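Local coordinates for TSR3 (Vulcanisaeta distributa, PDB 5APG), which probably transfers the aminocarboxypropyl group of S-adenosylmethionine to N1-methylpseudouridine in 16S rRNA, the last step of that nucleotide's hypermodification, at residues Pro3-Pro11 / Gly65-Arg75; Ser42-Leu53 / Ile84-Pro94. All blocks are in the same frame, centred on the assembly; numbering follows the deposited sequence.

Contact 1 of 2, residues Pro3-Pro11 / Gly65-Arg75. With EEM ([(3S)-3-amino-4-hydroxy-4-oxo-butyl]-[[(2S,3S,4R,5R)-5-(6-aminopurin-9-yl)-3,4-dihydroxy-oxolan-2-yl]methyl]-methyl-selanium), chain D.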
loop_
_atom_site.group_PDB
_atom_site.type_symbol
_atom_site.label_atom_id
_atom_site.label_comp_id
_atom_site.label_asym_id
_atom_site.label_seq_id
_atom_site.Cartn_x
_atom_site.Cartn_y
_atom_site.Cartn_z
ATOM N N PRO A 3 -12.231 -7.456 -1.241
ATOM C CA PRO A 3 -11.741 -8.312 -0.159
ATOM C C PRO A 3 -11.847 -7.588 1.172
ATOM O O PRO A 3 -11.949 -6.362 1.191
ATOM C CB PRO A 3 -10.273 -8.568 -0.534
ATOM C CG PRO A 3 -9.927 -7.498 -1.511
ATOM C CD PRO A 3 -11.190 -7.170 -2.241
ATOM N N ARG A 4 -11.836 -8.334 2.267
ATOM C CA ARG A 4 -11.859 -7.726 3.588
ATOM C C ARG A 4 -10.518 -7.064 3.885
ATOM O O ARG A 4 -9.467 -7.700 3.787
ATOM C CB ARG A 4 -12.197 -8.770 4.652
ATOM C CG ARG A 4 -13.595 -9.357 4.503
ATOM C CD ARG A 4 -14.645 -8.367 4.975
ATOM N NE ARG A 4 -14.573 -8.159 6.419
ATOM C CZ ARG A 4 -15.151 -8.953 7.314
ATOM N NH1 ARG A 4 -15.853 -10.007 6.912
ATOM N NH2 ARG A 4 -15.032 -8.694 8.611
ATOM N N VAL A 5 -10.561 -5.782 4.234
ATOM C CA VAL A 5 -9.349 -5.028 4.544
ATOM C C VAL A 5 -9.300 -4.702 6.035
ATOM O O VAL A 5 -10.277 -4.213 6.609
ATOM C CB VAL A 5 -9.267 -3.723 3.723
ATOM C CG1 VAL A 5 -7.970 -2.982 4.025
ATOM C CG2 VAL A 5 -9.380 -4.024 2.233
ATOM N N PHE A 6 -8.164 -4.990 6.661
ATOM C CA PHE A 6 -7.987 -4.755 8.086
ATOM C C PHE A 6 -6.800 -3.830 8.326
ATOM O O PHE A 6 -5.728 -4.025 7.750
ATOM C CB PHE A 6 -7.782 -6.074 8.831
ATOM C CG PHE A 6 -8.917 -7.042 8.675
ATOM C CD1 PHE A 6 -8.957 -7.914 7.601
ATOM C CD2 PHE A 6 -9.943 -7.080 9.604
ATOM C CE1 PHE A 6 -10.003 -8.809 7.455
ATOM C CE2 PHE A 6 -10.995 -7.972 9.464
ATOM C CZ PHE A 6 -11.023 -8.836 8.388
ATOM N N ILE A 7 -6.993 -2.830 9.178
ATOM C CA ILE A 7 -5.955 -1.843 9.444
ATOM C C ILE A 7 -5.672 -1.699 10.935
ATOM O O ILE A 7 -6.585 -1.486 11.734
ATOM C CB ILE A 7 -6.336 -0.454 8.882
ATOM C CG1 ILE A 7 -6.541 -0.517 7.367
ATOM C CG2 ILE A 7 -5.264 0.576 9.227
ATOM C CD1 ILE A 7 -7.067 0.784 6.768
ATOM N N TYR A 8 -4.406 -1.829 11.309
ATOM C CA TYR A 8 -3.988 -1.406 12.632
ATOM C C TYR A 8 -3.401 -0.014 12.508
ATOM O O TYR A 8 -2.463 0.210 11.738
ATOM C CB TYR A 8 -2.970 -2.357 13.258
ATOM C CG TYR A 8 -2.384 -1.784 14.530
ATOM C CD1 TYR A 8 -3.161 -1.655 15.673
ATOM C CD2 TYR A 8 -1.069 -1.342 14.577
ATOM C CE1 TYR A 8 -2.642 -1.115 16.835
ATOM C CE2 TYR A 8 -0.539 -0.801 15.735
ATOM C CZ TYR A 8 -1.331 -0.691 16.861
ATOM O OH TYR A 8 -0.808 -0.155 18.014
ATOM N N ARG A 9 -3.965 0.924 13.255
ATOM C CA ARG A 9 -3.524 2.306 13.174
ATOM C C ARG A 9 -2.779 2.738 14.431
ATOM O O ARG A 9 -3.287 2.608 15.542
ATOM C CB ARG A 9 -4.717 3.227 12.928
ATOM C CG ARG A 9 -4.365 4.700 12.914
ATOM C CD ARG A 9 -5.538 5.545 12.450
ATOM N NE ARG A 9 -5.595 6.824 13.149
ATOM C CZ ARG A 9 -4.811 7.862 12.876
ATOM N NH1 ARG A 9 -3.903 7.776 11.914
ATOM N NH2 ARG A 9 -4.936 8.989 13.565
ATOM N N LEU A 10 -1.565 3.242 14.245
ATOM C CA LEU A 10 -0.855 3.910 15.325
ATOM C C LEU A 10 -1.374 5.336 15.430
ATOM O O LEU A 10 -1.123 6.158 14.549
ATOM C CB LEU A 10 0.654 3.903 15.087
ATOM C CG LEU A 10 1.415 2.660 15.540
ATOM C CD1 LEU A 10 2.872 2.769 15.139
ATOM C CD2 LEU A 10 1.287 2.478 17.042
ATOM N N PRO A 11 -2.114 5.634 16.507
ATOM C CA PRO A 11 -2.754 6.946 16.662
ATOM C C PRO A 11 -1.740 8.072 16.874
ATOM O O PRO A 11 -1.596 8.563 17.990
ATOM C CB PRO A 11 -3.637 6.756 17.898
ATOM C CG PRO A 11 -2.941 5.698 18.692
ATOM C CD PRO A 11 -2.324 4.768 17.683
ATOM N N GLY A 65 -7.806 -12.242 3.630
ATOM C CA GLY A 65 -7.978 -10.803 3.761
ATOM C C GLY A 65 -6.724 -10.009 3.436
ATOM O O GLY A 65 -5.685 -10.578 3.092
ATOM N N LEU A 66 -6.828 -8.687 3.548
ATOM C CA LEU A 66 -5.710 -7.778 3.290
ATOM C C LEU A 66 -5.464 -6.900 4.512
ATOM O O LEU A 66 -6.371 -6.206 4.974
ATOM C CB LEU A 66 -5.988 -6.902 2.061
ATOM C CG LEU A 66 -4.916 -5.869 1.684
ATOM C CD1 LEU A 66 -3.648 -6.548 1.197
ATOM C CD2 LEU A 66 -5.439 -4.891 0.630
ATOM N N SER A 67 -4.246 -6.940 5.039
ATOM C CA SER A 67 -3.909 -6.203 6.253
ATOM C C SER A 67 -2.955 -5.049 5.964
ATOM O O SER A 67 -2.159 -5.112 5.029
ATOM C CB SER A 67 -3.283 -7.138 7.292
ATOM O OG SER A 67 -4.184 -8.164 7.672
ATOM N N LEU A 68 -3.049 -3.998 6.769
ATOM C CA LEU A 68 -2.113 -2.881 6.699
ATOM C C LEU A 68 -1.870 -2.295 8.080
ATOM O O LEU A 68 -2.740 -2.338 8.951
ATOM C CB LEU A 68 -2.618 -1.764 5.775
ATOM C CG LEU A 68 -2.811 -1.947 4.271
ATOM C CD1 LEU A 68 -4.153 -2.596 3.948
ATOM C CD2 LEU A 68 -2.679 -0.595 3.585
ATOM N N ILE A 69 -0.687 -1.728 8.265
ATOM C CA ILE A 69 -0.414 -0.907 9.430
ATOM C C ILE A 69 -0.382 0.550 8.988
ATOM O O ILE A 69 0.372 0.914 8.083
ATOM C CB ILE A 69 0.917 -1.286 10.108
ATOM C CG1 ILE A 69 0.843 -2.707 10.675
ATOM C CG2 ILE A 69 1.246 -0.295 11.219
ATOM C CD1 ILE A 69 2.201 -3.284 11.063
ATOM N N ASP A 70 -1.219 1.378 9.602
ATOM C CA ASP A 70 -1.203 2.806 9.321
ATOM C C ASP A 70 -0.414 3.539 10.401
ATOM O O ASP A 70 -0.761 3.490 11.581
ATOM C CB ASP A 70 -2.626 3.365 9.228
ATOM C CG ASP A 70 -2.652 4.867 8.998
ATOM O OD1 ASP A 70 -2.547 5.296 7.832
ATOM O OD2 ASP A 70 -2.781 5.622 9.980
ATOM N N CYS A 71 0.656 4.209 9.991
ATOM C CA CYS A 71 1.510 4.948 10.914
ATOM C C CYS A 71 2.157 6.087 10.149
ATOM O O CYS A 71 1.915 6.233 8.964
ATOM C CB CYS A 71 2.565 4.030 11.529
ATOM S SG CYS A 71 3.693 3.287 10.316
ATOM N N SER A 72 2.972 6.901 10.804
ATOM C CA SER A 72 3.698 7.933 10.076
ATOM C C SER A 72 4.816 7.283 9.269
ATOM O O SER A 72 5.320 6.224 9.644
ATOM C CB SER A 72 4.270 8.982 11.031
ATOM O OG SER A 72 5.344 8.439 11.778
ATOM N N TRP A 73 5.204 7.904 8.160
ATOM C CA TRP A 73 6.310 7.373 7.369
ATOM C C TRP A 73 7.628 7.463 8.131
ATOM O O TRP A 73 8.546 6.678 7.893
ATOM C CB TRP A 73 6.416 8.093 6.024
ATOM C CG TRP A 73 5.561 7.453 4.966
ATOM C CD1 TRP A 73 4.393 7.932 4.452
ATOM C CD2 TRP A 73 5.801 6.196 4.318
ATOM N NE1 TRP A 73 3.896 7.057 3.513
ATOM C CE2 TRP A 73 4.739 5.981 3.416
ATOM C CE3 TRP A 73 6.814 5.235 4.410
ATOM C CZ2 TRP A 73 4.662 4.850 2.608
ATOM C CZ3 TRP A 73 6.734 4.106 3.607
ATOM C CH2 TRP A 73 5.665 3.924 2.717
ATOM N N LYS A 74 7.713 8.408 9.063
ATOM C CA LYS A 74 8.909 8.553 9.886
ATOM C C LYS A 74 9.110 7.341 10.796
ATOM O O LYS A 74 10.240 7.001 11.146
ATOM C CB LYS A 74 8.843 9.838 10.720
ATOM C CG LYS A 74 10.119 10.124 11.504
ATOM C CD LYS A 74 10.213 11.580 11.932
ATOM C CE LYS A 74 11.427 11.808 12.823
ATOM N NZ LYS A 74 12.703 11.442 12.141
ATOM N N ARG A 75 8.013 6.682 11.160
ATOM C CA ARG A 75 8.071 5.499 12.019
ATOM C C ARG A 75 7.917 4.181 11.257
ATOM O O ARG A 75 8.092 3.110 11.837
ATOM C CB ARG A 75 6.987 5.568 13.101
ATOM C CG ARG A 75 7.218 6.620 14.172
ATOM C CD ARG A 75 6.769 6.092 15.525
ATOM N NE ARG A 75 7.422 4.823 15.839
ATOM C CZ ARG A 75 6.991 3.960 16.752
ATOM N NH1 ARG A 75 5.893 4.221 17.451
ATOM N NH2 ARG A 75 7.655 2.831 16.965
HETATM C C2 EEM D . 3.663 -1.252 0.550
HETATM N N3 EEM D . 2.821 -0.634 1.322
HETATM C C4 EEM D . 2.676 0.676 1.229
HETATM C "C1'" EEM D . 0.871 1.286 2.881
HETATM C "C2'" EEM D . 1.636 0.782 4.129
HETATM C "C3'" EEM D . 1.837 1.958 4.841
HETATM C "C4'" EEM D . 0.790 2.784 4.673
HETATM C "C5'" EEM D . 1.139 4.221 4.551
HETATM O O EEM D . -2.454 7.950 4.360
HETATM C C EEM D . -2.028 8.639 5.245
HETATM O OXT EEM D . -2.783 9.316 5.920
HETATM C CA EEM D . -0.550 8.641 5.570
HETATM N N EEM D . -0.304 9.689 6.520
HETATM C CB EEM D . -0.239 7.264 6.137
HETATM C CG EEM D . 1.237 6.931 6.206
HETATM SE SE EEM D . 1.511 4.972 6.314
HETATM C CE EEM D . 3.376 4.571 6.653
HETATM O "O4'" EEM D . 0.305 2.377 3.198
HETATM O "O3'" EEM D . 2.242 1.705 6.243
HETATM O "O2'" EEM D . 0.643 -0.002 4.799
HETATM N N9 EEM D . 1.917 1.582 1.864
HETATM C C8 EEM D . 2.218 2.751 1.333
HETATM N N7 EEM D . 3.140 2.638 0.405
HETATM C C5 EEM D . 3.456 1.336 0.300
HETATM N N1 EEM D . 4.430 -0.672 -0.349
HETATM C C6 EEM D . 4.373 0.616 -0.516
HETATM N N6 EEM D . 5.191 1.269 -1.458
#
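The guanidinium of R9 meets D70 at its edge: NH1 donates to OD2 at 3.1 Å, in the guanidinium plane, while P11 CA lies over one face. The carboxylate is turned 44° from the guanidinium, and N18 also bonds OD2. W73 turns a face to the cofactor analogue EEM, whose methyl carbon CE sits over the ring centre, 3.7 Å from CD2; EEM N7 lies at the ring's edge. Replacing W73 by an alanine is likely to leave that methyl and the adenine edge without their wall, and the L110 carbonyl without its NE1 donor. Strands 5-9 and 66-70 pair in parallel at the middle of the SPOUT sheet, with F6 N giving a 2.7 Å bond to L66 O and D70 N one of equal length to Y8 O. On the face carrying V5, I7, L66 and L68, V5 CG1 touches L68 CD1 at 3.8 Å. D70 stands on that same face, and its chi1 of 177°, with CG beside the carbonyl carbon, lays the carboxylate alongside R9; its OD1 bonds T112. Where strand 66-70 ends, I69 O accepts from EEM O3' at 2.7 Å, and past it L10 CD1 packs on C71 CB.

Contact 2 of 2, residues Ser42-Leu53 / Ile84-Pro94. With EEM ([(3S)-3-amino-4-hydroxy-4-oxo-butyl]-[[(2S,3S,4R,5R)-5-(6-aminopurin-9-yl)-3,4-dihydroxy-oxolan-2-yl]methyl]-methyl-selanium), chain D.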
loop_
_atom_site.group_PDB
_atom_site.type_symbol
_atom_site.label_atom_id
_atom_site.label_comp_id
_atom_site.label_asym_id
_atom_site.label_seq_id
_atom_site.Cartn_x
_atom_site.Cartn_y
_atom_site.Cartn_z
ATOM N N SER A 42 -3.016 -13.521 6.160
ATOM C CA SER A 42 -3.457 -12.511 5.207
ATOM C C SER A 42 -2.253 -11.927 4.480
ATOM O O SER A 42 -1.118 -12.068 4.932
ATOM C CB SER A 42 -4.235 -11.392 5.908
ATOM O OG SER A 42 -3.442 -10.737 6.889
ATOM N N ILE A 43 -2.506 -11.286 3.345
ATOM C CA ILE A 43 -1.524 -10.392 2.750
ATOM C C ILE A 43 -1.376 -9.178 3.656
ATOM O O ILE A 43 -2.376 -8.552 4.012
ATOM C CB ILE A 43 -1.943 -9.908 1.338
ATOM C CG1 ILE A 43 -2.158 -11.087 0.385
ATOM C CG2 ILE A 43 -0.912 -8.932 0.775
ATOM C CD1 ILE A 43 -0.881 -11.842 0.064
ATOM N N ILE A 44 -0.147 -8.837 4.036
ATOM C CA ILE A 44 0.064 -7.549 4.682
ATOM C C ILE A 44 0.951 -6.687 3.795
ATOM O O ILE A 44 2.011 -7.116 3.322
ATOM C CB ILE A 44 0.669 -7.668 6.118
ATOM C CG1 ILE A 44 0.519 -6.333 6.857
ATOM C CG2 ILE A 44 2.145 -8.107 6.105
ATOM C CD1 ILE A 44 0.901 -6.387 8.329
ATOM N N LEU A 45 0.480 -5.478 3.519
ATOM C CA LEU A 45 1.309 -4.528 2.801
ATOM C C LEU A 45 2.447 -4.134 3.725
ATOM O O LEU A 45 2.249 -3.915 4.923
ATOM C CB LEU A 45 0.506 -3.311 2.348
ATOM C CG LEU A 45 -0.610 -3.595 1.334
ATOM C CD1 LEU A 45 -1.196 -2.296 0.815
ATOM C CD2 LEU A 45 -0.109 -4.454 0.182
ATOM N N ASP A 46 3.648 -4.079 3.170
ATOM C CA ASP A 46 4.837 -3.802 3.956
ATOM C C ASP A 46 5.873 -3.194 3.030
ATOM O O ASP A 46 6.468 -3.902 2.220
ATOM C CB ASP A 46 5.361 -5.087 4.611
ATOM C CG ASP A 46 6.546 -4.843 5.536
ATOM O OD1 ASP A 46 7.233 -3.802 5.416
ATOM O OD2 ASP A 46 6.799 -5.718 6.389
ATOM N N PRO A 47 6.088 -1.876 3.143
ATOM C CA PRO A 47 7.035 -1.184 2.264
ATOM C C PRO A 47 8.497 -1.530 2.544
ATOM O O PRO A 47 9.350 -1.148 1.746
ATOM C CB PRO A 47 6.757 0.295 2.557
ATOM C CG PRO A 47 6.318 0.301 3.985
ATOM C CD PRO A 47 5.502 -0.969 4.148
ATOM N N THR A 48 8.780 -2.243 3.635
ATOM C CA THR A 48 10.162 -2.550 4.005
ATOM C C THR A 48 10.686 -3.867 3.439
ATOM O O THR A 48 11.885 -4.133 3.518
ATOM C CB THR A 48 10.348 -2.607 5.544
ATOM O OG1 THR A 48 9.689 -3.767 6.068
ATOM C CG2 THR A 48 9.791 -1.347 6.205
ATOM N N VAL A 49 9.803 -4.701 2.899
ATOM C CA VAL A 49 10.249 -5.958 2.289
ATOM C C VAL A 49 10.489 -5.746 0.795
ATOM O O VAL A 49 10.109 -4.715 0.242
ATOM C CB VAL A 49 9.233 -7.102 2.501
ATOM C CG1 VAL A 49 8.991 -7.330 3.991
ATOM C CG2 VAL A 49 7.920 -6.819 1.771
ATOM N N LYS A 50 11.119 -6.719 0.144
ATOM C CA LYS A 50 11.505 -6.570 -1.256
ATOM C C LYS A 50 10.588 -7.336 -2.205
ATOM O O LYS A 50 10.699 -7.205 -3.426
ATOM C CB LYS A 50 12.953 -7.031 -1.455
ATOM C CG LYS A 50 13.963 -6.257 -0.633
ATOM C CD LYS A 50 13.879 -4.764 -0.943
ATOM C CE LYS A 50 14.789 -3.958 -0.025
ATOM N NZ LYS A 50 14.135 -3.676 1.287
ATOM N N THR A 51 9.691 -8.141 -1.641
ATOM C CA THR A 51 8.812 -8.992 -2.437
ATOM C C THR A 51 7.562 -8.237 -2.881
ATOM O O THR A 51 6.710 -7.909 -2.062
ATOM C CB THR A 51 8.386 -10.248 -1.648
ATOM O OG1 THR A 51 9.523 -10.793 -0.962
ATOM C CG2 THR A 51 7.800 -11.296 -2.581
ATOM N N PRO A 52 7.445 -7.962 -4.188
ATOM C CA PRO A 52 6.299 -7.179 -4.662
ATOM C C PRO A 52 5.011 -7.986 -4.773
ATOM O O PRO A 52 5.023 -9.173 -5.121
ATOM C CB PRO A 52 6.752 -6.703 -6.044
ATOM C CG PRO A 52 7.677 -7.776 -6.515
ATOM C CD PRO A 52 8.363 -8.322 -5.282
ATOM N N LEU A 53 3.901 -7.314 -4.478
ATOM C CA LEU A 53 2.566 -7.861 -4.681
ATOM C C LEU A 53 2.346 -8.197 -6.151
ATOM O O LEU A 53 2.749 -7.436 -7.023
ATOM C CB LEU A 53 1.512 -6.855 -4.210
ATOM C CG LEU A 53 0.071 -7.340 -4.079
ATOM C CD1 LEU A 53 -0.108 -8.128 -2.784
ATOM C CD2 LEU A 53 -0.895 -6.157 -4.152
ATOM N N ILE A 84 6.187 -7.287 12.856
ATOM C CA ILE A 84 5.505 -8.319 12.075
ATOM C C ILE A 84 6.476 -9.389 11.574
ATOM O O ILE A 84 7.326 -9.137 10.714
ATOM C CB ILE A 84 4.707 -7.723 10.884
ATOM C CG1 ILE A 84 5.548 -6.744 10.074
ATOM C CG2 ILE A 84 3.453 -7.020 11.381
ATOM C CD1 ILE A 84 4.797 -6.119 8.922
ATOM N N ARG A 85 6.337 -10.585 12.140
ATOM C CA ARG A 85 7.211 -11.709 11.822
ATOM C C ARG A 85 6.416 -13.003 11.660
ATOM O O ARG A 85 5.726 -13.432 12.586
ATOM C CB ARG A 85 8.264 -11.894 12.917
ATOM C CG ARG A 85 9.458 -10.954 12.825
ATOM C CD ARG A 85 9.908 -10.543 14.224
ATOM N NE ARG A 85 11.039 -9.622 14.203
ATOM C CZ ARG A 85 12.085 -9.711 15.016
ATOM N NH1 ARG A 85 12.144 -10.679 15.920
ATOM N NH2 ARG A 85 13.073 -8.829 14.927
ATOM N N GLY A 86 6.504 -13.617 10.483
ATOM C CA GLY A 86 5.945 -14.942 10.263
ATOM C C GLY A 86 4.432 -15.029 10.109
ATOM O O GLY A 86 3.926 -15.896 9.398
ATOM N N LYS A 87 3.717 -14.130 10.776
ATOM C CA LYS A 87 2.260 -14.178 10.853
ATOM C C LYS A 87 1.571 -13.913 9.505
ATOM O O LYS A 87 0.460 -14.393 9.259
ATOM C CB LYS A 87 1.792 -13.166 11.905
ATOM C CG LYS A 87 0.293 -12.921 12.009
ATOM C CD LYS A 87 -0.001 -12.037 13.223
ATOM C CE LYS A 87 -1.457 -11.587 13.291
ATOM N NZ LYS A 87 -2.427 -12.691 13.524
ATOM N N PHE A 88 2.237 -13.160 8.634
ATOM C CA PHE A 88 1.617 -12.673 7.405
ATOM C C PHE A 88 2.353 -13.086 6.134
ATOM O O PHE A 88 3.475 -13.592 6.178
ATOM C CB PHE A 88 1.545 -11.150 7.417
ATOM C CG PHE A 88 0.861 -10.571 8.620
ATOM C CD1 PHE A 88 -0.518 -10.479 8.673
ATOM C CD2 PHE A 88 1.604 -10.105 9.693
ATOM C CE1 PHE A 88 -1.148 -9.941 9.781
ATOM C CE2 PHE A 88 0.982 -9.567 10.803
ATOM C CZ PHE A 88 -0.397 -9.482 10.844
ATOM N N ILE A 89 1.704 -12.844 4.998
ATOM C CA ILE A 89 2.369 -12.869 3.705
ATOM C C ILE A 89 2.734 -11.427 3.349
ATOM O O ILE A 89 1.892 -10.651 2.886
ATOM C CB ILE A 89 1.486 -13.501 2.614
ATOM C CG1 ILE A 89 1.194 -14.964 2.964
ATOM C CG2 ILE A 89 2.172 -13.427 1.257
ATOM C CD1 ILE A 89 0.034 -15.564 2.201
ATOM N N ARG A 90 3.997 -11.080 3.583
ATOM C CA ARG A 90 4.452 -9.695 3.505
ATOM C C ARG A 90 4.820 -9.316 2.079
ATOM O O ARG A 90 5.656 -9.968 1.453
ATOM C CB ARG A 90 5.650 -9.477 4.435
ATOM C CG ARG A 90 5.362 -9.811 5.895
ATOM C CD ARG A 90 6.642 -9.837 6.728
ATOM N NE ARG A 90 7.225 -8.508 6.894
ATOM C CZ ARG A 90 8.303 -8.255 7.630
ATOM N NH1 ARG A 90 8.916 -9.243 8.270
ATOM N NH2 ARG A 90 8.768 -7.016 7.730
ATOM N N ARG A 91 4.198 -8.256 1.572
ATOM C CA ARG A 91 4.437 -7.803 0.204
ATOM C C ARG A 91 4.554 -6.284 0.120
ATOM O O ARG A 91 3.727 -5.560 0.679
ATOM C CB ARG A 91 3.310 -8.276 -0.726
ATOM C CG ARG A 91 3.198 -9.792 -0.893
ATOM C CD ARG A 91 4.440 -10.374 -1.593
ATOM N NE ARG A 91 4.306 -11.808 -1.851
ATOM C CZ ARG A 91 4.708 -12.767 -1.021
ATOM N NH1 ARG A 91 5.277 -12.458 0.141
ATOM N NH2 ARG A 91 4.542 -14.043 -1.353
ATOM N N ARG A 92 5.576 -5.796 -0.576
ATOM C CA ARG A 92 5.620 -4.378 -0.905
ATOM C C ARG A 92 4.769 -4.169 -2.142
ATOM O O ARG A 92 4.438 -5.125 -2.845
ATOM C CB ARG A 92 7.053 -3.883 -1.153
ATOM C CG ARG A 92 7.740 -4.478 -2.393
ATOM C CD ARG A 92 9.025 -3.706 -2.709
ATOM N NE ARG A 92 9.777 -4.238 -3.846
ATOM C CZ ARG A 92 9.568 -3.902 -5.116
ATOM N NH1 ARG A 92 8.603 -3.047 -5.431
ATOM N NH2 ARG A 92 10.316 -4.432 -6.076
ATOM N N LEU A 93 4.396 -2.926 -2.405
ATOM C CA LEU A 93 3.753 -2.624 -3.668
ATOM C C LEU A 93 4.825 -2.446 -4.727
ATOM O O LEU A 93 5.917 -1.976 -4.428
ATOM C CB LEU A 93 2.888 -1.367 -3.570
ATOM C CG LEU A 93 1.601 -1.528 -2.762
ATOM C CD1 LEU A 93 1.001 -0.165 -2.518
ATOM C CD2 LEU A 93 0.617 -2.437 -3.495
ATOM N N PRO A 94 4.518 -2.837 -5.969
ATOM C CA PRO A 94 5.394 -2.467 -7.080
ATOM C C PRO A 94 5.456 -0.953 -7.192
ATOM O O PRO A 94 4.563 -0.257 -6.692
ATOM C CB PRO A 94 4.718 -3.102 -8.306
ATOM C CG PRO A 94 3.335 -3.393 -7.883
ATOM C CD PRO A 94 3.381 -3.660 -6.409
HETATM C C2 EEM D . 3.663 -1.252 0.550
HETATM N N3 EEM D . 2.821 -0.634 1.322
HETATM C C4 EEM D . 2.676 0.676 1.229
HETATM C "C1'" EEM D . 0.871 1.286 2.881
HETATM C "C2'" EEM D . 1.636 0.782 4.129
HETATM C "C3'" EEM D . 1.837 1.958 4.841
HETATM C "C4'" EEM D . 0.790 2.784 4.673
HETATM C "C5'" EEM D . 1.139 4.221 4.551
HETATM O O EEM D . -2.454 7.950 4.360
HETATM C C EEM D . -2.028 8.639 5.245
HETATM O OXT EEM D . -2.783 9.316 5.920
HETATM C CA EEM D . -0.550 8.641 5.570
HETATM N N EEM D . -0.304 9.689 6.520
HETATM C CB EEM D . -0.239 7.264 6.137
HETATM C CG EEM D . 1.237 6.931 6.206
HETATM SE SE EEM D . 1.511 4.972 6.314
HETATM C CE EEM D . 3.376 4.571 6.653
HETATM O "O4'" EEM D . 0.305 2.377 3.198
HETATM O "O3'" EEM D . 2.242 1.705 6.243
HETATM O "O2'" EEM D . 0.643 -0.002 4.799
HETATM N N9 EEM D . 1.917 1.582 1.864
HETATM C C8 EEM D . 2.218 2.751 1.333
HETATM N N7 EEM D . 3.140 2.638 0.405
HETATM C C5 EEM D . 3.456 1.336 0.300
HETATM N N1 EEM D . 4.430 -0.672 -0.349
HETATM C C6 EEM D . 4.373 0.616 -0.516
HETATM N N6 EEM D . 5.191 1.269 -1.458
HETATM O O HOH W 1 12.682 -5.343 -4.505
HETATM O O HOH W 2 8.467 -10.454 1.708
HETATM O O HOH W 3 3.610 -11.594 -4.815
#
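I44 and F88 pack where strands 43-45 and 89-91 pair in parallel, at the edge of this enzyme's SPOUT sheet. The backbones are joined by I89 N to S42 O, I44 N to I89 O, R91 N to I44 O, D46 N to R91 O. Beyond the strands the chain makes a type I turn from D46 to V49 and comes back to R92, whose N donates to T51 O and whose O accepts from L53 N at 2.8 Å, a single bridge with P52.

Among the apolar side chains, I44 CD1 makes a CH-pi contact over the centre of the F88 ring, 8° off its normal, with K87 CG on the opposite face. The same CD1 meets I84 CD1 tip to tip at 3.9 Å.

Among the charged groups, R90 comes side-on to D46, NH2 (2.7 Å) and NE (2.9 Å) both gripping OD2, with the planes only 20° apart. D46 OD1 accepts from T48 N, making an Asx turn, and from T48 OG1, so the carboxylate is fixed at both oxygens. The R91 guanidinium has T51 CG2 over one face and I89 CG2 over the other, both toward its rim, while NH1 donates to R90 O. R92 lays a guanidinium face over P52 CB; its NE bonds K50 O weakly, while NH1 reaches L93 O and has its salt bridge with E161.

Toward the cofactor, L45 CB comes within 3.7 Å of EEM N3 and P47 CB within 3.8 Å of N1. The adenine is read by the backbone: L93 N donates to EEM N1 at 3.1 Å (167°).

In the fold
Contacts 1 and 2 lie about 12 Å apart, centre to centre, in one parallel sheet ordered 30-32, 5-9, 66-70, 43-45, 89-91. Contact 1 joins the second and third strands, contact 2 the fourth and fifth, and strands 66-70 and 43-45 run next to each other, bonded through S67 N to I43 O and S67 OG to S42 OG. Along the chain the segments alternate: 3-11, 42-53, 65-75, then 84-94, with helix 73-83 leading from contact 1 into contact 2. Both touch EEM. Contact 1 meets the ribose hydroxyls, the selenium methyl and, through W73, one edge of the adenine; contact 2 meets the adenine at N1 and N3, so the cofactor spans the C-terminal ends of neighbouring strands.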